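Local structure of dextranase (Pseudarthrobacter oxydans, 6NZS) at residues V100-G105 / E151-T156; Q106-T109 / Q113-I116; I371-Y374 / T378-N381. The protein catalyses the endohydrolysis of (1->6)-alpha-D-glucosidic linkages in dextran, as a member of glycosyl hydrolase family 49. All coordinates share one frame; numbering follows the deposited sequence.

Contact 1 of 3, residues V100-G105 / E151-T156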
loop_
_atom_site.group_PDB
_atom_site.type_symbol
_atom_site.label_atom_id
_atom_site.label_comp_id
_atom_site.label_asym_id
_atom_site.label_seq_id
_atom_site.Cartn_x
_atom_site.Cartn_y
_atom_site.Cartn_z
ATOM N N VAL A 100 -10.411 -21.318 5.110
ATOM C CA VAL A 100 -10.054 -20.861 3.768
ATOM C C VAL A 100 -9.922 -22.089 2.889
ATOM O O VAL A 100 -9.148 -23.002 3.203
ATOM C CB VAL A 100 -8.755 -20.041 3.739
ATOM C CG1 VAL A 100 -8.579 -19.431 2.352
ATOM C CG2 VAL A 100 -8.789 -18.950 4.793
ATOM N N SER A 101 -10.676 -22.112 1.793
ATOM C CA SER A 101 -10.697 -23.233 0.865
ATOM C C SER A 101 -10.175 -22.778 -0.489
ATOM O O SER A 101 -10.565 -21.716 -0.991
ATOM C CB SER A 101 -12.118 -23.769 0.702
ATOM O OG SER A 101 -12.585 -24.309 1.926
ATOM N N LEU A 102 -9.298 -23.588 -1.073
ATOM C CA LEU A 102 -8.778 -23.351 -2.410
ATOM C C LEU A 102 -9.736 -23.993 -3.409
ATOM O O LEU A 102 -10.095 -25.167 -3.261
ATOM C CB LEU A 102 -7.386 -23.978 -2.509
ATOM C CG LEU A 102 -6.567 -23.798 -3.786
ATOM C CD1 LEU A 102 -6.377 -22.324 -4.140
ATOM C CD2 LEU A 102 -5.218 -24.488 -3.640
ATOM N N ARG A 103 -10.157 -23.221 -4.416
ATOM C CA ARG A 103 -11.213 -23.610 -5.349
ATOM C C ARG A 103 -10.694 -24.270 -6.619
ATOM O O ARG A 103 -11.507 -24.698 -7.447
ATOM C CB ARG A 103 -12.027 -22.378 -5.773
ATOM C CG ARG A 103 -12.889 -21.767 -4.685
ATOM C CD ARG A 103 -13.738 -20.607 -5.218
ATOM N NE ARG A 103 -14.583 -20.969 -6.364
ATOM C CZ ARG A 103 -15.801 -21.500 -6.270
ATOM N NH1 ARG A 103 -16.336 -21.754 -5.084
ATOM N NH2 ARG A 103 -16.487 -21.793 -7.367
ATOM N N THR A 104 -9.380 -24.346 -6.810
ATOM C CA THR A 104 -8.802 -24.674 -8.112
ATOM C C THR A 104 -8.787 -26.164 -8.421
ATOM O O THR A 104 -8.522 -26.531 -9.571
ATOM C CB THR A 104 -7.354 -24.202 -8.139
ATOM O OG1 THR A 104 -6.661 -24.837 -7.059
ATOM C CG2 THR A 104 -7.270 -22.684 -7.980
ATOM N N GLY A 105 -9.042 -27.022 -7.440
ATOM C CA GLY A 105 -8.797 -28.440 -7.586
ATOM C C GLY A 105 -7.432 -28.882 -7.112
ATOM O O GLY A 105 -7.188 -30.092 -7.006
ATOM N N GLU A 151 0.713 -23.397 -0.800
ATOM C CA GLU A 151 1.908 -23.791 -1.547
ATOM C C GLU A 151 1.681 -24.050 -3.037
ATOM O O GLU A 151 2.498 -23.569 -3.845
ATOM C CB GLU A 151 2.604 -24.970 -0.849
ATOM C CG GLU A 151 4.042 -25.172 -1.296
ATOM C CD GLU A 151 4.713 -26.303 -0.549
ATOM O OE1 GLU A 151 4.762 -26.245 0.700
ATOM O OE2 GLU A 151 5.179 -27.254 -1.210
ATOM N N PRO A 152 0.632 -24.761 -3.476
ATOM C CA PRO A 152 0.453 -24.980 -4.924
ATOM C C PRO A 152 0.194 -23.712 -5.724
ATOM O O PRO A 152 0.300 -23.757 -6.959
ATOM C CB PRO A 152 -0.751 -25.932 -5.003
ATOM C CG PRO A 152 -0.901 -26.496 -3.642
ATOM C CD PRO A 152 -0.367 -25.503 -2.681
ATOM N N GLN A 153 -0.147 -22.595 -5.077
ATOM C CA GLN A 153 -0.355 -21.326 -5.763
ATOM C C GLN A 153 0.927 -20.519 -5.938
ATOM O O GLN A 153 0.919 -19.527 -6.677
ATOM C CB GLN A 153 -1.421 -20.512 -5.020
ATOM C CG GLN A 153 -2.834 -20.949 -5.367
ATOM C CD GLN A 153 -3.182 -20.588 -6.789
ATOM O OE1 GLN A 153 -2.995 -19.447 -7.205
ATOM N NE2 GLN A 153 -3.650 -21.560 -7.557
ATOM N N LEU A 154 2.018 -20.912 -5.294
ATOM C CA LEU A 154 3.250 -20.142 -5.381
ATOM C C LEU A 154 3.844 -20.216 -6.778
ATOM O O LEU A 154 3.825 -21.264 -7.428
ATOM C CB LEU A 154 4.280 -20.665 -4.378
ATOM C CG LEU A 154 3.905 -20.553 -2.898
ATOM C CD1 LEU A 154 5.021 -21.097 -2.020
ATOM C CD2 LEU A 154 3.588 -19.098 -2.555
ATOM N N TYR A 155 4.405 -19.098 -7.218
ATOM C CA TYR A 155 5.239 -19.045 -8.409
ATOM C C TYR A 155 6.426 -18.145 -8.083
ATOM O O TYR A 155 6.407 -17.376 -7.114
ATOM C CB TYR A 155 4.466 -18.498 -9.629
ATOM C CG TYR A 155 4.465 -16.990 -9.612
ATOM C CD1 TYR A 155 3.656 -16.299 -8.718
ATOM C CD2 TYR A 155 5.335 -16.255 -10.418
ATOM C CE1 TYR A 155 3.689 -14.930 -8.636
ATOM C CE2 TYR A 155 5.379 -14.884 -10.340
ATOM C CZ TYR A 155 4.551 -14.220 -9.446
ATOM O OH TYR A 155 4.593 -12.851 -9.355
ATOM N N THR A 156 7.460 -18.214 -8.914
ATOM C CA THR A 156 8.620 -17.348 -8.765
ATOM C C THR A 156 8.693 -16.399 -9.949
ATOM O O THR A 156 8.615 -16.831 -11.108
ATOM C CB THR A 156 9.910 -18.166 -8.640
ATOM O OG1 THR A 156 9.829 -18.987 -7.460
ATOM C CG2 THR A 156 11.141 -17.252 -8.556
#
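Gln-153 reaches across to Leu-102 and Thr-104 inside the N-terminal Ig-like domain of family 49. The contact joins the end of strand 96-102 to the short 3-10 segment that leads into strand 154-159. The Gln-153 chain is bent. CG stands anti to the carbonyl carbon, and the bend at chi2 (-69°) turns the amide toward Thr-104. One side chain can therefore touch two partners with different parts. Its CG meets CD1 of Leu-102 at 4.0 Å, an aliphatic contact in which the two chains run aslant. The leucine has CG anti to its own N (chi1 -176°), and this sends the isobutyl group inward, where Phe-150 and Tyr-37 also pack on it. Tyr-37 touches Gln-153 as well. No hydrogen bond links the two segments directly. The polar groups are tied through neighbours: OE1 of Gln-153 accepts from Asn-184 ND2, while Gln-106 OE1 is hydrogen-bonded to both Gln-153 NE2 and Thr-104 OG1. Gln-106 thus bridges the two sides, and the buried amide has a partner at each end. The methyl of Thr-104 then approaches from above the amide plane, with CG2 lying 3.8 Å from NE2 of Gln-153.

Contact 2 of 3, residues Q106-T109 / Q113-I116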
loop_
_atom_site.group_PDB
_atom_site.type_symbol
_atom_site.label_atom_id
_atom_site.label_comp_id
_atom_site.label_asym_id
_atom_site.label_seq_id
_atom_site.Cartn_x
_atom_site.Cartn_y
_atom_site.Cartn_z
ATOM N N GLN A 106 -6.531 -27.947 -6.831
ATOM C CA GLN A 106 -5.255 -28.296 -6.238
ATOM C C GLN A 106 -5.458 -28.704 -4.786
ATOM O O GLN A 106 -6.414 -28.287 -4.124
ATOM C CB GLN A 106 -4.309 -27.101 -6.290
ATOM C CG GLN A 106 -3.952 -26.663 -7.706
ATOM C CD GLN A 106 -3.355 -25.278 -7.734
ATOM O OE1 GLN A 106 -3.965 -24.331 -7.254
ATOM N NE2 GLN A 106 -2.153 -25.152 -8.286
ATOM N N THR A 107 -4.550 -29.534 -4.287
ATOM C CA THR A 107 -4.656 -30.032 -2.926
ATOM C C THR A 107 -3.377 -29.746 -2.154
ATOM O O THR A 107 -2.323 -29.441 -2.723
ATOM C CB THR A 107 -4.967 -31.527 -2.897
ATOM O OG1 THR A 107 -3.976 -32.229 -3.648
ATOM C CG2 THR A 107 -6.356 -31.792 -3.479
ATOM N N ILE A 108 -3.494 -29.842 -0.830
ATOM C CA ILE A 108 -2.370 -29.668 0.076
ATOM C C ILE A 108 -2.318 -30.878 0.997
ATOM O O ILE A 108 -3.321 -31.554 1.231
ATOM C CB ILE A 108 -2.451 -28.366 0.900
ATOM C CG1 ILE A 108 -3.813 -28.237 1.583
ATOM C CG2 ILE A 108 -2.182 -27.162 0.010
ATOM C CD1 ILE A 108 -3.913 -27.044 2.517
ATOM N N THR A 109 -1.124 -31.144 1.516
ATOM C CA THR A 109 -0.921 -32.306 2.370
ATOM C C THR A 109 -0.925 -31.973 3.859
ATOM O O THR A 109 -1.079 -32.883 4.680
ATOM C CB THR A 109 0.359 -33.053 1.967
ATOM O OG1 THR A 109 1.458 -32.143 1.923
ATOM C CG2 THR A 109 0.187 -33.686 0.587
ATOM N N GLN A 113 1.503 -26.324 4.495
ATOM C CA GLN A 113 1.451 -25.848 3.118
ATOM C C GLN A 113 0.549 -24.636 2.947
ATOM O O GLN A 113 0.325 -24.193 1.815
ATOM C CB GLN A 113 1.058 -26.980 2.165
ATOM C CG GLN A 113 2.168 -28.013 1.987
ATOM C CD GLN A 113 1.980 -28.872 0.758
ATOM O OE1 GLN A 113 0.859 -29.133 0.336
ATOM N NE2 GLN A 113 3.089 -29.308 0.167
ATOM N N VAL A 114 0.028 -24.082 4.033
ATOM C CA VAL A 114 -0.603 -22.771 4.006
ATOM C C VAL A 114 0.206 -21.881 4.931
ATOM O O VAL A 114 0.179 -22.063 6.156
ATOM C CB VAL A 114 -2.070 -22.817 4.442
ATOM C CG1 VAL A 114 -2.652 -21.408 4.408
ATOM C CG2 VAL A 114 -2.864 -23.741 3.547
ATOM N N GLN A 115 0.913 -20.913 4.362
ATOM C CA GLN A 115 1.713 -19.989 5.150
ATOM C C GLN A 115 0.978 -18.665 5.319
ATOM O O GLN A 115 0.314 -18.188 4.394
ATOM C CB GLN A 115 3.076 -19.774 4.498
ATOM C CG GLN A 115 3.948 -21.031 4.626
ATOM C CD GLN A 115 4.298 -21.335 6.080
ATOM O OE1 GLN A 115 4.722 -20.448 6.812
ATOM N NE2 GLN A 115 4.116 -22.587 6.501
ATOM N N ILE A 116 1.104 -18.082 6.507
ATOM C CA ILE A 116 0.554 -16.765 6.815
ATOM C C ILE A 116 1.686 -15.754 6.751
ATOM O O ILE A 116 2.763 -15.983 7.313
ATOM C CB ILE A 116 -0.094 -16.753 8.210
ATOM C CG1 ILE A 116 -1.284 -17.713 8.253
ATOM C CG2 ILE A 116 -0.521 -15.332 8.607
ATOM C CD1 ILE A 116 -1.744 -18.064 9.648
HETATM O O HOH W 1 0.544 -29.733 -2.408
#
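The amide of Gln-113 has the hydroxyl of Thr-109 over one face, with OG1 of Thr-109 3.5 Å from CD of Gln-113. The backbone N of Thr-109 lies on that same side. It donates to OE1 of Gln-113 over 3.1 Å, a fairly straight bond (161°) that comes in from well above the carbonyl plane (51°). A water close to the amide plane, only slightly to its other side, also donates to OE1 of Gln-113, and to O of Thr-107. Level with the amide, beyond its oxygen, is the backbone of Ile-108, whose CA is 3.3 Å from OE1 of Gln-113. The glutamine chain is extended beyond CG (chi2 -162°), and this length carries OE1 to the 106-109 loop. With an alanine at this position the N-H of Thr-109 would probably lose its acceptor and the water one of its two partners. Beside the amide, the rest of the contact is apolar: CD1 of Ile-108 meets CG2 of Val-114 at 3.6 Å. Both residues pack on Phe-150 of strand 144-150. Ile-108 also packs on Leu-127 of strand 125-129, and Val-114 on Val-133 of strand 132-137. The loop thus closes over the start of strand 114-117, which pairs antiparallel with strand 144-150.

Contact 3 of 3, residues I371-Y374 / T378-N381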
loop_
_atom_site.group_PDB
_atom_site.type_symbol
_atom_site.label_atom_id
_atom_site.label_comp_id
_atom_site.label_asym_id
_atom_site.label_seq_id
_atom_site.Cartn_x
_atom_site.Cartn_y
_atom_site.Cartn_z
ATOM N N ILE A 371 0.147 6.245 0.492
ATOM C CA ILE A 371 -0.383 7.439 1.137
ATOM C C ILE A 371 0.723 8.447 1.406
ATOM O O ILE A 371 1.879 8.105 1.669
ATOM C CB ILE A 371 -1.163 7.060 2.412
ATOM C CG1 ILE A 371 -2.089 8.210 2.852
ATOM C CG2 ILE A 371 -0.199 6.651 3.522
ATOM C CD1 ILE A 371 -3.157 7.793 3.833
ATOM N N GLU A 372 0.342 9.719 1.349
ATOM C CA GLU A 372 1.161 10.825 1.818
ATOM C C GLU A 372 0.458 11.417 3.035
ATOM O O GLU A 372 -0.657 11.943 2.919
ATOM C CB GLU A 372 1.322 11.872 0.714
ATOM C CG GLU A 372 2.219 13.058 1.095
ATOM C CD GLU A 372 2.491 14.002 -0.068
ATOM O OE1 GLU A 372 2.321 13.587 -1.238
ATOM O OE2 GLU A 372 2.878 15.168 0.199
ATOM N N LEU A 373 1.088 11.295 4.200
ATOM C CA LEU A 373 0.548 11.851 5.436
ATOM C C LEU A 373 1.090 13.264 5.614
ATOM O O LEU A 373 2.306 13.474 5.615
ATOM C CB LEU A 373 0.907 10.968 6.630
ATOM C CG LEU A 373 0.309 9.557 6.553
ATOM C CD1 LEU A 373 1.044 8.638 7.501
ATOM C CD2 LEU A 373 -1.163 9.601 6.907
ATOM N N TYR A 374 0.183 14.227 5.747
ATOM C CA TYR A 374 0.572 15.623 5.854
ATOM C C TYR A 374 0.981 15.954 7.294
ATOM O O TYR A 374 0.828 15.144 8.210
ATOM C CB TYR A 374 -0.516 16.515 5.241
ATOM C CG TYR A 374 -0.551 16.289 3.740
ATOM C CD1 TYR A 374 -1.199 15.174 3.190
ATOM C CD2 TYR A 374 0.130 17.129 2.872
ATOM C CE1 TYR A 374 -1.189 14.934 1.811
ATOM C CE2 TYR A 374 0.140 16.897 1.492
ATOM C CZ TYR A 374 -0.519 15.796 0.973
ATOM O OH TYR A 374 -0.500 15.569 -0.392
ATOM N N THR A 378 -1.238 10.884 11.942
ATOM C CA THR A 378 -0.961 9.540 12.421
ATOM C C THR A 378 -1.670 8.531 11.529
ATOM O O THR A 378 -2.750 8.796 10.996
ATOM C CB THR A 378 -1.457 9.351 13.849
ATOM O OG1 THR A 378 -2.876 9.533 13.883
ATOM C CG2 THR A 378 -0.814 10.363 14.779
ATOM N N MET A 379 -1.032 7.380 11.349
ATOM C CA MET A 379 -1.635 6.255 10.647
ATOM C C MET A 379 -1.330 4.977 11.408
ATOM O O MET A 379 -0.194 4.767 11.842
ATOM C CB MET A 379 -1.108 6.129 9.214
ATOM C CG MET A 379 -1.707 4.953 8.455
ATOM S SD MET A 379 -1.402 5.045 6.686
ATOM C CE MET A 379 0.319 4.512 6.595
ATOM N N LYS A 380 -2.340 4.122 11.574
ATOM C CA LYS A 380 -2.113 2.836 12.213
ATOM C C LYS A 380 -2.975 1.758 11.578
ATOM O O LYS A 380 -4.096 2.017 11.131
ATOM C CB LYS A 380 -2.351 2.887 13.727
ATOM C CG LYS A 380 -3.733 3.299 14.141
ATOM C CD LYS A 380 -3.795 3.460 15.657
ATOM C CE LYS A 380 -5.198 3.794 16.130
ATOM N NZ LYS A 380 -5.433 3.326 17.526
ATOM N N ASN A 381 -2.433 0.537 11.563
ATOM C CA ASN A 381 -3.212 -0.664 11.272
ATOM C C ASN A 381 -3.704 -0.678 9.830
ATOM O O ASN A 381 -4.912 -0.633 9.585
ATOM C CB ASN A 381 -4.391 -0.798 12.252
ATOM C CG ASN A 381 -3.973 -0.627 13.707
ATOM O OD1 ASN A 381 -2.870 -0.999 14.098
ATOM N ND2 ASN A 381 -4.873 -0.074 14.524
#
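Met-379 reaches across to both Ile-371 and Leu-373 and touches each with a different part of its chain. Near its root it meets the leucine. CD1 of Leu-373 is 3.7 Å from CB of Met-379, and the two side chains cross at about a right angle. The second methyl, CD2 of Leu-373, is farther from the same CB, at 4.2 Å. Toward its end the methionine meets the isoleucine instead. There the chains run past each other in opposite directions, with CG2 of Ile-371 at 3.7 Å from SD of Met-379. The methyl CE of Met-379 is almost as near to this CG2, at 3.8 Å. The torsions explain the reach. Met-379 has CG anti to the backbone N (chi1 179°) and runs straight out to the sulfur. Only the last bond turns (chi3 77°), which lays CE alongside the isoleucine branch. All three residues are buried, and the contact across the segments is purely apolar. Leu-373 also packs on Met-353 and Val-355 of strand 351-361 and on Val-398 and Ile-400 of strand 398-407, while Ile-400 touches Met-379 too and Ile-371 rests on Phe-342. At Asn-381 the chain turns a corner with positive phi (67°), and OD1 of Asn-381 accepts from Asn-402 ND2, a step resembling the asparagine ladders of such folds. Side chains from two faces of one coil meet in the interior, and residues of the coils before and after pack on them, as is characteristic of the parallel beta-helix of the pectate-lyase-like clan, to which family 49 belongs.

Contacts 1 and 2 are neighbours in the N-terminal Ig-like domain, with centres about 7 Å apart. Along the chain, contact 2 is nested inside the loop closed by contact 1. Strands 96-102 and 114-117 follow each other in sequence, and 106-109 lies in the loop between them. The two contacts touch directly: Glu-151 N lies 2.8 Å from Gln-113 O, a probable hydrogen bond. They therefore form one continuous patch in this domain. Contact 3 comes later in the chain. Its centre is about 33 Å from that of contact 1 and 34 Å from that of contact 2. Contacts 1 and 2 thus belong to the packing of the Ig-like domain, and contact 3 to the interior of the beta-helix, about 15 Å or more away at the nearest atoms.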